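Local coordinates for mitochondrial enolase superfamily member 1 (Homo sapiens, PDB 4A35), which catalyses the magnesium-dependent dehydration of L-fuconate to 2-keto-3-deoxy-L-fuconate in L-fucose catabolism, at residues Q186-Y191 / L369-Y374; C386-H391 / Y398-Q403. All blocks are in the same frame, centred on the assembly; numbering follows the deposited sequence.

In the fold
Followed from the N terminus, interaction 1 closes first, and over a long span: 177 residues, carrying five parallel strands of the barrel, separate 186-191 from 369-374. It ties strand 188-192 to helix 362-377. The chain leaves that helix and enters strand 386-388, where interaction 2 opens; its second segment, 398-403, returns after a loop of only six residues. The two contacts are therefore in series, neither nested nor crossed, with centres 11 Å apart. Strands 188-192 and 386-388 lie parallel and adjacent, with probable hydrogen bonds at Pro189 O to Cys386 N (2.9 Å) and Tyr191 N to Cys386 O (3.1 Å), which bring early and late parts of the barrel domain together.

Interaction 1 of 2, residues Q186-Y191 / L369-Y374; sequences QGYPAY and LIIFDY. With EDO (1,2-ethanediol), chain G.
Tyr188, at the start of strand 188-191, and Ile371, on helix 369-374, bring their CA atoms to 6.7 Å, while the axes of these short segments approach to 9.9 Å at 133°. This is strand-to-helix packing in the modified TIM barrel of the enolase superfamily. The contact is built round the Tyr188 ring. The first torsion of Tyr188 (chi1 -160°) swings CG away from the backbone N, and the ring crosses the Ile370 side chain at about a right angle. Ile370 CG2 sits over the ring centre, 3.9 Å from the centroid and 6° off the normal, a CH-pi contact; its other branch reaches the phenol end, with CG1 3.4 Å from Tyr188 CZ. Pro189 CD covers the opposite face, offset toward the rim, so the ring is sandwiched. Tyr374 CB meets the ring edge near its plane at Tyr188 CE2, 3.9 Å away. Ile371 CG1 touches Tyr188 CB instead. A magnesium ion lies about 3 Å from the Tyr188 side chain, at a site shared with Asp373 and Ser380 and distinct from that of Asp251, Glu277 and Glu306. Tyr374 OH hydrogen-bonds O1 of a 1,2-ethanediol at 2.6 Å, O1 lying at the tyrosine ring edge near its plane.

Interaction 2 of 2, residues C386-H391 / Y398-Q403; sequences CEYVDH and YPVMIQ
Tyr388 and Ile402 are the nearest backbone pair, with CA atoms 9.2 Å apart, so side chains rather than main-chain bonds bridge the gap. Tyr388 has CG anti to the backbone N (chi1 176°), which extends its ring toward 398-403. There Ile402 meets one face: its CG1 lies 4.0 Å from the ring centroid and 27° off the normal, a CH-pi contact displaced toward the CE1 side, where CG1 comes within 3.6 Å of Tyr388 CE1. The second torsion (chi2 -69°) turns the terminal methyl of Ile402 out past the rim on the CD1-CE1 side, with its CD1 3.7 Å from Tyr388 CD1. Val400 comes from another direction. Its CG2 branch abuts the edge near the ring plane, 3.5 Å from the same CE1 atom. In the enolase-superfamily barrel, strand 386-388 lies next to strand 188-192, and the contact spans the mixed sheet to the short, weakly bonded strand about 401-402 at its outer edge; Tyr407, on an intervening strand, touches both Val400 and Ile402. With alanine in place of Tyr388, Ile402 and Val400 would probably lose their shared aromatic partner and a gap would be likely to open between the segments. The Tyr388 ring also meets those of His393 and Trp217. Glu387, which probably binds substrate, forms a salt bridge from OE2 to Lys221 NZ and accepts a hydrogen bond at OE1 from Ala357 N.

Interaction 1 of 2, residues Q186-Y191 / L369-Y374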
loop_
_atom_site.group_PDB
_atom_site.type_symbol
_atom_site.label_atom_id
_atom_site.label_comp_id
_atom_site.label_asym_id
_atom_site.label_seq_id
_atom_site.Cartn_x
_atom_site.Cartn_y
_atom_site.Cartn_z
ATOM N N GLN A 186 10.728 -5.541 -36.634
ATOM C CA GLN A 186 9.523 -4.729 -36.666
ATOM C C GLN A 186 9.145 -4.052 -35.347
ATOM O O GLN A 186 8.274 -3.190 -35.368
ATOM C CB GLN A 186 8.318 -5.611 -37.140
ATOM C CG GLN A 186 8.570 -6.271 -38.532
ATOM C CD GLN A 186 8.734 -5.307 -39.701
ATOM O OE1 GLN A 186 8.305 -4.152 -39.652
ATOM N NE2 GLN A 186 9.366 -5.760 -40.771
ATOM N N GLY A 187 9.720 -4.492 -34.224
ATOM C CA GLY A 187 9.440 -3.872 -32.940
ATOM C C GLY A 187 8.163 -4.354 -32.292
ATOM O O GLY A 187 7.432 -5.181 -32.853
ATOM N N TYR A 188 7.880 -3.805 -31.097
ATOM C CA TYR A 188 6.724 -4.163 -30.275
ATOM C C TYR A 188 5.610 -3.145 -30.503
ATOM O O TYR A 188 5.845 -1.959 -30.317
ATOM C CB TYR A 188 7.104 -4.261 -28.785
ATOM C CG TYR A 188 6.077 -5.075 -28.022
ATOM C CD1 TYR A 188 4.848 -4.521 -27.667
ATOM C CD2 TYR A 188 6.282 -6.429 -27.772
ATOM C CE1 TYR A 188 3.847 -5.298 -27.071
ATOM C CE2 TYR A 188 5.296 -7.213 -27.166
ATOM C CZ TYR A 188 4.089 -6.636 -26.797
ATOM O OH TYR A 188 3.119 -7.406 -26.211
ATOM N N PRO A 189 4.385 -3.604 -30.870
ATOM C CA PRO A 189 3.313 -2.663 -31.239
ATOM C C PRO A 189 2.945 -1.736 -30.069
ATOM O O PRO A 189 2.880 -2.183 -28.918
ATOM C CB PRO A 189 2.156 -3.596 -31.615
ATOM C CG PRO A 189 2.428 -4.901 -30.819
ATOM C CD PRO A 189 3.937 -5.006 -31.056
ATOM N N ALA A 190 2.773 -0.430 -30.374
ATOM C CA ALA A 190 2.425 0.571 -29.352
ATOM C C ALA A 190 1.122 1.315 -29.655
ATOM O O ALA A 190 0.578 1.257 -30.752
ATOM C CB ALA A 190 3.564 1.602 -29.227
ATOM N N TYR A 191 0.599 1.985 -28.626
ATOM C CA TYR A 191 -0.518 2.913 -28.773
ATOM C C TYR A 191 -0.042 4.219 -28.205
ATOM O O TYR A 191 0.879 4.211 -27.352
ATOM C CB TYR A 191 -1.796 2.413 -28.071
ATOM C CG TYR A 191 -1.786 2.403 -26.553
ATOM C CD1 TYR A 191 -2.242 3.505 -25.827
ATOM C CD2 TYR A 191 -1.528 1.225 -25.844
ATOM C CE1 TYR A 191 -2.320 3.475 -24.434
ATOM C CE2 TYR A 191 -1.687 1.161 -24.449
ATOM C CZ TYR A 191 -2.076 2.292 -23.752
ATOM O OH TYR A 191 -2.194 2.266 -22.394
ATOM N N LEU A 369 10.696 -5.447 -20.624
ATOM C CA LEU A 369 9.898 -6.502 -20.000
ATOM C C LEU A 369 8.911 -7.130 -21.018
ATOM O O LEU A 369 8.726 -8.356 -21.037
ATOM C CB LEU A 369 9.161 -5.967 -18.758
ATOM C CG LEU A 369 10.055 -5.408 -17.630
ATOM C CD1 LEU A 369 9.178 -4.754 -16.489
ATOM C CD2 LEU A 369 10.958 -6.449 -17.069
ATOM N N ILE A 370 8.269 -6.292 -21.836
ATOM C CA ILE A 370 7.265 -6.803 -22.774
ATOM C C ILE A 370 7.919 -7.468 -24.021
ATOM O O ILE A 370 7.353 -8.434 -24.538
ATOM C CB ILE A 370 6.202 -5.733 -23.113
ATOM C CG1 ILE A 370 4.871 -6.390 -23.531
ATOM C CG2 ILE A 370 6.669 -4.634 -24.100
ATOM C CD1 ILE A 370 4.125 -7.313 -22.376
ATOM N N ILE A 371 9.124 -6.999 -24.440
ATOM C CA ILE A 371 9.851 -7.670 -25.512
ATOM C C ILE A 371 10.226 -9.088 -24.995
ATOM O O ILE A 371 10.068 -10.066 -25.717
ATOM C CB ILE A 371 11.032 -6.828 -25.995
ATOM C CG1 ILE A 371 10.492 -5.603 -26.827
ATOM C CG2 ILE A 371 12.068 -7.665 -26.784
ATOM C CD1 ILE A 371 11.518 -4.533 -26.998
ATOM N N PHE A 372 10.747 -9.158 -23.743
ATOM C CA PHE A 372 11.050 -10.449 -23.107
ATOM C C PHE A 372 9.768 -11.321 -23.043
ATOM O O PHE A 372 9.827 -12.499 -23.416
ATOM C CB PHE A 372 11.703 -10.292 -21.719
ATOM C CG PHE A 372 11.643 -11.586 -20.906
ATOM C CD1 PHE A 372 12.473 -12.663 -21.218
ATOM C CD2 PHE A 372 10.706 -11.744 -19.875
ATOM C CE1 PHE A 372 12.404 -13.863 -20.481
ATOM C CE2 PHE A 372 10.597 -12.966 -19.186
ATOM C CZ PHE A 372 11.463 -14.013 -19.487
ATOM N N ASP A 373 8.626 -10.719 -22.656
ATOM C CA ASP A 373 7.357 -11.442 -22.581
ATOM C C ASP A 373 7.059 -12.120 -23.954
ATOM O O ASP A 373 6.745 -13.323 -24.006
ATOM C CB ASP A 373 6.201 -10.511 -22.178
ATOM C CG ASP A 373 4.906 -11.275 -22.156
ATOM O OD1 ASP A 373 4.778 -12.180 -21.314
ATOM O OD2 ASP A 373 4.058 -11.045 -23.062
ATOM N N TYR A 374 7.094 -11.327 -25.041
ATOM C CA TYR A 374 6.832 -11.869 -26.379
ATOM C C TYR A 374 7.784 -12.997 -26.771
ATOM O O TYR A 374 7.344 -14.049 -27.264
ATOM C CB TYR A 374 6.911 -10.766 -27.468
ATOM C CG TYR A 374 6.686 -11.321 -28.869
ATOM C CD1 TYR A 374 5.442 -11.811 -29.255
ATOM C CD2 TYR A 374 7.733 -11.397 -29.789
ATOM C CE1 TYR A 374 5.240 -12.351 -30.524
ATOM C CE2 TYR A 374 7.539 -11.932 -31.068
ATOM C CZ TYR A 374 6.294 -12.398 -31.432
ATOM O OH TYR A 374 6.122 -12.937 -32.686
HETATM C C1 EDO G . 2.641 -14.069 -33.562
HETATM O O1 EDO G . 3.817 -14.210 -32.790
HETATM C C2 EDO G . 1.887 -12.776 -33.231
HETATM O O2 EDO G . 1.024 -13.025 -32.143
#

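Interaction 2 of 2, residues C386-H391 / Y398-Q403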
loop_
_atom_site.group_PDB
_atom_site.type_symbol
_atom_site.label_atom_id
_atom_site.label_comp_id
_atom_site.label_asym_id
_atom_site.label_seq_id
_atom_site.Cartn_x
_atom_site.Cartn_y
_atom_site.Cartn_z
ATOM N N CYS A 386 1.859 -2.037 -26.176
ATOM C CA CYS A 386 2.554 -1.306 -25.127
ATOM C C CYS A 386 2.178 0.164 -25.171
ATOM O O CYS A 386 2.220 0.764 -26.238
ATOM C CB CYS A 386 4.061 -1.476 -25.264
ATOM S SG CYS A 386 4.963 -0.877 -23.815
ATOM N N GLU A 387 1.898 0.776 -24.022
ATOM C CA GLU A 387 1.597 2.203 -24.046
ATOM C C GLU A 387 2.837 3.024 -24.467
ATOM O O GLU A 387 3.976 2.651 -24.159
ATOM C CB GLU A 387 1.121 2.660 -22.672
ATOM C CG GLU A 387 0.713 4.133 -22.564
ATOM C CD GLU A 387 -0.037 4.458 -21.281
ATOM O OE1 GLU A 387 0.221 3.802 -20.240
ATOM O OE2 GLU A 387 -0.893 5.383 -21.318
ATOM N N TYR A 388 2.599 4.157 -25.116
ATOM C CA TYR A 388 3.668 5.092 -25.412
ATOM C C TYR A 388 3.188 6.542 -25.145
ATOM O O TYR A 388 2.068 6.897 -25.497
ATOM C CB TYR A 388 4.186 4.944 -26.863
ATOM C CG TYR A 388 5.246 5.973 -27.230
ATOM C CD1 TYR A 388 6.576 5.809 -26.832
ATOM C CD2 TYR A 388 4.896 7.172 -27.842
ATOM C CE1 TYR A 388 7.550 6.773 -27.147
ATOM C CE2 TYR A 388 5.849 8.144 -28.136
ATOM C CZ TYR A 388 7.170 7.945 -27.780
ATOM O OH TYR A 388 8.087 8.915 -28.092
ATOM N N VAL A 389 4.047 7.366 -24.542
ATOM C CA VAL A 389 3.777 8.802 -24.359
ATOM C C VAL A 389 5.035 9.542 -24.841
ATOM O O VAL A 389 6.150 9.053 -24.649
ATOM C CB VAL A 389 3.314 9.216 -22.922
ATOM C CG1 VAL A 389 2.676 10.612 -22.929
ATOM C CG2 VAL A 389 2.310 8.201 -22.349
ATOM N N ASP A 390 4.845 10.671 -25.519
ATOM C CA ASP A 390 5.936 11.447 -26.156
ATOM C C ASP A 390 6.746 12.404 -25.225
ATOM O O ASP A 390 7.506 13.230 -25.739
ATOM C CB ASP A 390 5.371 12.297 -27.328
ATOM C CG ASP A 390 4.279 13.309 -26.940
ATOM O OD1 ASP A 390 3.581 13.079 -25.915
ATOM O OD2 ASP A 390 4.073 14.291 -27.701
ATOM N N HIS A 391 6.612 12.227 -23.904
ATOM C CA HIS A 391 7.255 13.035 -22.857
ATOM C C HIS A 391 8.723 12.644 -22.499
ATOM O O HIS A 391 8.974 11.462 -22.247
ATOM C CB HIS A 391 6.424 12.896 -21.543
ATOM C CG HIS A 391 5.255 13.828 -21.369
ATOM N ND1 HIS A 391 4.108 13.725 -22.160
ATOM C CD2 HIS A 391 5.041 14.762 -20.411
ATOM C CE1 HIS A 391 3.266 14.624 -21.684
ATOM N NE2 HIS A 391 3.783 15.271 -20.625
ATOM N N TYR A 398 19.700 6.582 -23.287
ATOM C CA TYR A 398 19.227 5.546 -24.233
ATOM C C TYR A 398 17.714 5.714 -24.450
ATOM O O TYR A 398 16.922 4.950 -23.905
ATOM C CB TYR A 398 19.557 4.157 -23.671
ATOM C CG TYR A 398 21.018 3.996 -23.321
ATOM C CD1 TYR A 398 21.981 3.829 -24.321
ATOM C CD2 TYR A 398 21.455 4.078 -21.992
ATOM C CE1 TYR A 398 23.337 3.683 -24.004
ATOM C CE2 TYR A 398 22.802 3.929 -21.663
ATOM C CZ TYR A 398 23.738 3.707 -22.675
ATOM O OH TYR A 398 25.078 3.532 -22.394
ATOM N N PRO A 399 17.262 6.760 -25.184
ATOM C CA PRO A 399 15.802 6.990 -25.286
ATOM C C PRO A 399 15.142 5.894 -26.099
ATOM O O PRO A 399 15.831 5.269 -26.910
ATOM C CB PRO A 399 15.710 8.337 -26.031
ATOM C CG PRO A 399 17.001 8.372 -26.860
ATOM C CD PRO A 399 18.030 7.784 -25.937
ATOM N N VAL A 400 13.834 5.682 -25.909
ATOM C CA VAL A 400 13.120 4.698 -26.727
ATOM C C VAL A 400 13.227 5.069 -28.246
ATOM O O VAL A 400 13.245 6.259 -28.627
ATOM C CB VAL A 400 11.636 4.518 -26.304
ATOM C CG1 VAL A 400 11.480 3.989 -24.871
ATOM C CG2 VAL A 400 10.824 5.783 -26.502
ATOM N N MET A 401 13.293 4.044 -29.096
ATOM C CA MET A 401 13.303 4.188 -30.554
ATOM C C MET A 401 11.987 3.659 -31.111
ATOM O O MET A 401 11.747 2.450 -31.123
ATOM C CB MET A 401 14.511 3.457 -31.205
ATOM C CG MET A 401 15.860 3.886 -30.659
ATOM S SD MET A 401 16.369 5.489 -31.314
ATOM C CE MET A 401 16.268 6.345 -30.012
ATOM N N ILE A 402 11.143 4.572 -31.574
ATOM C CA ILE A 402 9.854 4.229 -32.185
ATOM C C ILE A 402 9.967 4.259 -33.696
ATOM O O ILE A 402 10.399 5.258 -34.273
ATOM C CB ILE A 402 8.691 5.161 -31.707
ATOM C CG1 ILE A 402 8.569 5.196 -30.162
ATOM C CG2 ILE A 402 7.306 4.868 -32.433
ATOM C CD1 ILE A 402 8.041 3.813 -29.514
ATOM N N GLN A 403 9.564 3.148 -34.334
ATOM C CA GLN A 403 9.505 3.023 -35.791
ATOM C C GLN A 403 8.150 2.448 -36.133
ATOM O O GLN A 403 7.821 1.378 -35.637
ATOM C CB GLN A 403 10.652 2.134 -36.329
ATOM C CG GLN A 403 10.559 1.826 -37.813
ATOM C CD GLN A 403 11.366 0.612 -38.213
ATOM O OE1 GLN A 403 12.588 0.569 -38.061
ATOM N NE2 GLN A 403 10.706 -0.385 -38.772
#